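Local atomic coordinates of major royal jelly protein 1 (Apis mellifera, PDB entry 5YYL), a protein that is the most abundant protein of royal jelly, binds the sterol 24-methylenecholesterol and probably has a nutritional function in the food of larvae. Residues S88-I93 with S119-A124. Sequence-based numbering, arbitrary orientation.
Sequences SSLNVI and SGIVSA
The backbones of 88-93 and 119-124 come closest just ahead of the strand that starts at Leu90, where the CA atoms of Ser89 and Ser123 lie 5.5 Å apart; from there the strand runs on away from the loop, and no ladder of main-chain bonds joins the two. The polar link is a single hydrogen bond, from Ala124 N to Ser89 OG at 2.8 Å, noticeably bent, with an N-H...O angle of 139°. Ser89 carries its hydroxyl anti to its own nitrogen (chi1 -171°), which directs OG at the amide of Ala124, with Ser123 CA 3.4 Å from the same oxygen. That oxygen also hydrogen-bonds to the carbonyl oxygen of Met80, so this buried hydroxyl ties the start of 124-129 to strand 75-81. Ser89 CB also packs near the carbonyl oxygen of Val122, with 3.8 Å between Ser89 CB and Val122 O.

Beside this polar point lies a small apolar patch. CD2 of Leu90 meets CD1 of Ile121 at 3.6 Å, the end of one branched chain against the end of the other, while Leu90 CB lies 4.3 Å from Ala124 CB. The side chains of Leu90 and Ile121 both touch Phe157 of strand 153-158, and Ile121 reaches Leu155. Back within 88-93, Ser88 OG donates to Asn91 OD1 over 2.9 Å, linking the loop before the strand with Asn91 within it.

The contact joins two adjacent four-stranded antiparallel sheets of what is, by family, a beta-propeller: 88-93 enters strand 90-94, an inner strand between 75-81 and 102-106, whereas 119-124 leads into 124-129, an outermost strand of the next sheet. Arg82, just past strand 75-81, hydrogen-bonds to the carbonyl oxygens of Ile121 and Val122, and Asp139 of strand 134-139 to the amides of Val122 and Ser123.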
# COMPACT_ATOMS: atom_id res chain seq x y z
N SER A 88 -35.78 24.98 -9.19
CA SER A 88 -35.18 24.20 -10.28
C SER A 88 -35.82 22.84 -10.40
O SER A 88 -36.29 22.28 -9.40
CB SER A 88 -33.68 24.03 -10.08
OG SER A 88 -33.12 23.26 -11.14
N SER A 89 -35.82 22.32 -11.63
CA SER A 89 -36.41 21.02 -11.92
C SER A 89 -35.35 19.93 -11.97
O SER A 89 -35.51 18.92 -11.31
CB SER A 89 -37.17 21.04 -13.23
OG SER A 89 -37.90 19.84 -13.35
N LEU A 90 -34.31 20.15 -12.76
CA LEU A 90 -33.20 19.22 -12.85
C LEU A 90 -32.13 19.55 -11.80
O LEU A 90 -31.48 20.59 -11.88
CB LEU A 90 -32.59 19.26 -14.26
CG LEU A 90 -31.46 18.28 -14.55
CD1 LEU A 90 -31.88 16.84 -14.25
CD2 LEU A 90 -31.03 18.41 -15.99
N ASN A 91 -31.96 18.66 -10.82
CA ASN A 91 -31.02 18.88 -9.69
C ASN A 91 -30.09 17.70 -9.41
O ASN A 91 -30.30 16.60 -9.91
CB ASN A 91 -31.79 19.17 -8.41
CG ASN A 91 -32.96 20.09 -8.64
OD1 ASN A 91 -32.78 21.18 -9.17
ND2 ASN A 91 -34.16 19.64 -8.28
N VAL A 92 -29.05 17.97 -8.61
CA VAL A 92 -28.23 16.93 -7.96
C VAL A 92 -28.25 17.18 -6.47
O VAL A 92 -28.55 18.27 -6.03
CB VAL A 92 -26.77 16.87 -8.46
CG1 VAL A 92 -26.73 16.48 -9.92
CG2 VAL A 92 -26.04 18.17 -8.25
N ILE A 93 -27.92 16.15 -5.70
CA ILE A 93 -27.83 16.28 -4.25
C ILE A 93 -26.47 16.88 -3.98
O ILE A 93 -25.48 16.48 -4.58
CB ILE A 93 -28.00 14.94 -3.51
CG1 ILE A 93 -29.30 14.25 -3.96
CG2 ILE A 93 -28.03 15.17 -2.00
CD1 ILE A 93 -29.62 12.97 -3.21
N SER A 119 -36.59 28.91 -22.07
CA SER A 119 -35.36 28.69 -22.84
C SER A 119 -34.87 27.28 -22.66
O SER A 119 -34.55 26.58 -23.64
N GLY A 120 -34.78 26.87 -21.39
CA GLY A 120 -34.30 25.54 -21.00
C GLY A 120 -35.02 25.01 -19.77
O GLY A 120 -35.24 25.73 -18.80
N ILE A 121 -35.40 23.74 -19.85
CA ILE A 121 -36.00 22.89 -18.78
C ILE A 121 -37.11 23.50 -17.90
O ILE A 121 -36.85 24.20 -16.92
CB ILE A 121 -34.95 22.12 -17.93
CG1 ILE A 121 -33.77 21.66 -18.82
CG2 ILE A 121 -35.61 20.94 -17.22
CD1 ILE A 121 -32.88 20.59 -18.25
N VAL A 122 -38.34 23.17 -18.26
CA VAL A 122 -39.52 23.53 -17.49
C VAL A 122 -39.74 22.50 -16.41
O VAL A 122 -39.79 22.84 -15.25
CB VAL A 122 -40.79 23.63 -18.38
CG1 VAL A 122 -42.03 24.01 -17.56
CG2 VAL A 122 -40.56 24.61 -19.52
N SER A 123 -39.91 21.24 -16.81
CA SER A 123 -40.19 20.14 -15.87
C SER A 123 -39.54 18.83 -16.32
O SER A 123 -40.11 18.09 -17.13
CB SER A 123 -41.69 19.96 -15.69
OG SER A 123 -41.94 19.02 -14.67
N ALA A 124 -38.33 18.56 -15.79
CA ALA A 124 -37.61 17.30 -16.02
C ALA A 124 -38.42 16.15 -15.43
O ALA A 124 -38.35 15.85 -14.24
CB ALA A 124 -36.22 17.36 -15.40